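Local coordinates for probable brix-domain ribosomal biogenesis protein (PDB 1W94) that probably takes part in ribosome biogenesis as an archaeal Imp4-like Brix-domain protein, consistent with binding ribosomal RNA, at residues V94-C105 with S122-M133. Numbering follows the deposited sequence.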
# COMPACT_ATOMS: atom_id res chain seq x y z
N VAL A 94 -7.68 9.51 -3.65
CA VAL A 94 -7.06 10.27 -2.58
C VAL A 94 -7.68 11.69 -2.64
O VAL A 94 -8.03 12.18 -3.71
CB VAL A 94 -5.51 10.25 -2.72
CG1 VAL A 94 -5.07 10.86 -4.05
CG2 VAL A 94 -4.82 10.89 -1.50
N SER A 95 -7.84 12.32 -1.49
CA SER A 95 -8.47 13.62 -1.46
C SER A 95 -7.54 14.73 -1.97
O SER A 95 -8.02 15.70 -2.56
CB SER A 95 -9.08 13.93 -0.08
OG SER A 95 -8.19 13.65 0.99
N SER A 96 -6.23 14.55 -1.81
CA SER A 96 -5.22 15.53 -2.19
C SER A 96 -3.85 14.93 -1.92
O SER A 96 -3.70 14.21 -0.92
CB SER A 96 -5.36 16.83 -1.36
OG SER A 96 -4.34 17.77 -1.66
N CYS A 97 -2.87 15.21 -2.78
CA CYS A 97 -1.47 14.93 -2.48
C CYS A 97 -0.72 16.25 -2.34
O CYS A 97 -0.23 16.79 -3.33
CB CYS A 97 -0.79 14.00 -3.51
SG CYS A 97 -1.89 12.71 -4.20
N PRO A 98 -0.62 16.78 -1.11
CA PRO A 98 0.08 18.06 -0.89
C PRO A 98 1.53 18.03 -1.41
O PRO A 98 2.11 16.94 -1.58
CB PRO A 98 -0.01 18.25 0.62
CG PRO A 98 -0.29 16.88 1.18
CD PRO A 98 -1.11 16.20 0.16
N PRO A 99 2.12 19.20 -1.72
CA PRO A 99 3.47 19.22 -2.28
C PRO A 99 4.48 18.43 -1.45
O PRO A 99 4.48 18.51 -0.23
CB PRO A 99 3.81 20.72 -2.32
CG PRO A 99 2.49 21.37 -2.46
CD PRO A 99 1.58 20.56 -1.58
N GLY A 100 5.27 17.61 -2.13
CA GLY A 100 6.15 16.69 -1.46
C GLY A 100 5.61 15.28 -1.30
O GLY A 100 6.37 14.40 -0.95
N SER A 101 4.32 15.05 -1.53
CA SER A 101 3.76 13.71 -1.35
C SER A 101 3.34 13.05 -2.66
O SER A 101 2.87 11.94 -2.62
CB SER A 101 2.55 13.72 -0.40
OG SER A 101 1.46 14.39 -1.02
N GLU A 102 3.51 13.74 -3.79
CA GLU A 102 3.03 13.26 -5.09
C GLU A 102 3.49 11.83 -5.43
O GLU A 102 2.74 11.07 -6.03
CB GLU A 102 3.45 14.21 -6.21
CG GLU A 102 2.90 15.65 -6.13
CD GLU A 102 3.78 16.63 -5.33
OE1 GLU A 102 4.77 16.20 -4.67
OE2 GLU A 102 3.46 17.85 -5.37
N GLY A 103 4.71 11.47 -5.02
CA GLY A 103 5.25 10.15 -5.34
C GLY A 103 4.45 9.04 -4.67
O GLY A 103 4.28 7.97 -5.25
N LEU A 104 3.95 9.29 -3.46
CA LEU A 104 3.06 8.32 -2.83
C LEU A 104 1.90 7.98 -3.73
O LEU A 104 1.62 6.81 -3.96
CB LEU A 104 2.56 8.80 -1.46
CG LEU A 104 3.66 8.93 -0.43
CD1 LEU A 104 3.15 9.61 0.85
CD2 LEU A 104 4.28 7.53 -0.13
N CYS A 105 1.26 9.01 -4.28
CA CYS A 105 0.13 8.80 -5.15
C CYS A 105 0.52 8.08 -6.45
O CYS A 105 -0.23 7.21 -6.92
CB CYS A 105 -0.61 10.15 -5.40
SG CYS A 105 -1.17 10.83 -3.78
N SER A 122 -6.52 9.80 2.81
CA SER A 122 -6.19 11.13 3.25
C SER A 122 -4.68 11.11 3.52
O SER A 122 -4.21 10.21 4.22
CB SER A 122 -6.94 11.39 4.54
OG SER A 122 -6.89 12.74 4.90
N ILE A 123 -3.94 12.06 2.96
CA ILE A 123 -2.51 12.23 3.22
C ILE A 123 -2.27 13.48 4.02
O ILE A 123 -2.75 14.56 3.65
CB ILE A 123 -1.71 12.34 1.93
CG1 ILE A 123 -1.81 11.02 1.16
CG2 ILE A 123 -0.22 12.69 2.24
CD1 ILE A 123 -1.32 11.10 -0.29
N ARG A 124 -1.55 13.35 5.13
CA ARG A 124 -1.23 14.54 5.90
C ARG A 124 0.15 14.50 6.54
O ARG A 124 0.75 13.44 6.62
CB ARG A 124 -2.32 14.83 6.93
CG ARG A 124 -2.08 14.22 8.30
CD ARG A 124 -3.01 13.07 8.59
NE ARG A 124 -3.02 12.70 10.01
CZ ARG A 124 -3.77 11.73 10.52
NH1 ARG A 124 -4.59 11.03 9.73
NH2 ARG A 124 -3.71 11.46 11.81
N THR A 125 0.63 15.65 7.01
CA THR A 125 1.90 15.71 7.74
C THR A 125 1.70 15.24 9.18
O THR A 125 0.55 15.13 9.66
CB THR A 125 2.52 17.12 7.73
OG1 THR A 125 1.64 18.03 8.41
CG2 THR A 125 2.78 17.61 6.29
N ASP A 126 2.80 14.96 9.85
CA ASP A 126 2.79 14.40 11.21
C ASP A 126 4.03 14.90 11.95
O ASP A 126 5.01 15.28 11.32
CB ASP A 126 2.83 12.86 11.13
CG ASP A 126 2.58 12.21 12.48
OD1 ASP A 126 1.40 12.21 12.95
OD2 ASP A 126 3.56 11.69 13.08
N GLU A 127 3.99 14.90 13.28
CA GLU A 127 5.14 15.38 14.05
C GLU A 127 6.30 14.37 14.06
O GLU A 127 7.46 14.75 14.22
CB GLU A 127 4.72 15.74 15.47
CG GLU A 127 4.50 14.55 16.40
N GLU A 128 5.97 13.09 13.89
CA GLU A 128 6.98 12.04 13.89
C GLU A 128 7.29 11.49 12.49
O GLU A 128 8.47 11.32 12.11
CB GLU A 128 6.57 10.90 14.81
CG GLU A 128 7.50 9.66 14.73
CD GLU A 128 8.93 9.92 15.21
OE1 GLU A 128 9.14 10.57 16.27
OE2 GLU A 128 9.88 9.48 14.53
N TYR A 129 6.24 11.16 11.75
CA TYR A 129 6.38 10.55 10.43
C TYR A 129 6.44 11.62 9.38
O TYR A 129 5.92 12.72 9.58
CB TYR A 129 5.21 9.59 10.16
CG TYR A 129 5.27 8.38 11.05
CD1 TYR A 129 4.61 8.37 12.29
CD2 TYR A 129 6.07 7.31 10.70
CE1 TYR A 129 4.70 7.29 13.11
CE2 TYR A 129 6.19 6.24 11.51
CZ TYR A 129 5.50 6.22 12.72
OH TYR A 129 5.59 5.12 13.49
N ALA A 130 7.06 11.29 8.24
CA ALA A 130 7.04 12.21 7.08
C ALA A 130 5.59 12.51 6.61
O ALA A 130 5.21 13.66 6.38
CB ALA A 130 7.87 11.62 5.93
N TRP A 131 4.80 11.44 6.49
CA TRP A 131 3.41 11.49 6.08
C TRP A 131 2.63 10.41 6.81
O TRP A 131 3.17 9.34 7.13
CB TRP A 131 3.29 11.23 4.56
CG TRP A 131 4.09 12.21 3.74
CD1 TRP A 131 5.31 11.98 3.15
CD2 TRP A 131 3.75 13.56 3.43
NE1 TRP A 131 5.74 13.12 2.51
CE2 TRP A 131 4.80 14.10 2.65
CE3 TRP A 131 2.64 14.37 3.72
CZ2 TRP A 131 4.78 15.42 2.16
CZ3 TRP A 131 2.61 15.68 3.22
CH2 TRP A 131 3.69 16.19 2.45
N VAL A 132 1.35 10.68 7.06
CA VAL A 132 0.39 9.64 7.44
C VAL A 132 -0.68 9.52 6.33
O VAL A 132 -1.32 10.54 5.96
CB VAL A 132 -0.25 9.90 8.83
CG1 VAL A 132 -1.36 8.88 9.14
CG2 VAL A 132 0.84 9.86 9.94
N MSE A 133 -0.85 8.30 5.82
CA MSE A 133 -1.87 7.99 4.84
C MSE A 133 -2.93 7.23 5.58
O MSE A 133 -2.70 6.12 6.05
CB MSE A 133 -1.34 7.11 3.72
CG MSE A 133 -0.33 7.77 2.84
SE MSE A 133 0.15 6.57 1.39
CE MSE A 133 -1.48 6.57 0.41
O HOH W 1 -4.99 14.15 1.50
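Trp131 and Ile123 meet the strand end and loop 94-101 and the start of helix 102-108. They project from two antiparallel strands, 120-124 and 131-136, joined by a hairpin loop in the Brix domain. Arg124 and Val132 exchange backbone hydrogen bonds across the pair. The tight part surrounds Ile123. Its CD1 lies 3.5 Å from Cys105 SG and also touches Val94 CG2. Ile123 CG1 stands anti to its carbonyl carbon (chi1 -65°) and the chain runs on extended (chi2 166°), which brings CD1 to the disulfide between Cys97 and Cys105. That disulfide ties the loop to the helix beside the isoleucine. On the next strand, the selenium of Met133, a selenomethionine, touches Leu104 CD1.

Trp131 packs against the type II turn from Pro98 to Ser101. Ser101 CB sits over the centre of the six-membered ring, a CH-pi contact 3.7 Å from the centroid and 9° off the normal. Pro99 O comes to the ring edge at CH2, while Pro98 CG approaches CZ3 obliquely. Gly100 C lies 3.6 Å from Trp131 CZ2, where a CB would be tight. Leu104 CD1 comes obliquely to Trp131 CD1 in the five-membered ring. An alanine in place of Trp131 would probably leave Ser101 CB and Pro98 CG without their aromatic partner and open a gap beneath the turn.

The other side is looser and wetter. Ser95 and Ser122 bring their OG atoms no nearer than 4.2 Å, and no direct hydrogen bond links the segments. Water 1 bridges them instead: it accepts from Ile123 N and Ser95 OG and donates to Ser96 O. Beyond Arg124 the hairpin loop leaves the contact.

Within the turn, Pro98 O receives two bonds from one residue, from Ser101 N and, on a lone pair in the carbonyl plane, from Ser101 OG at 2.7 Å.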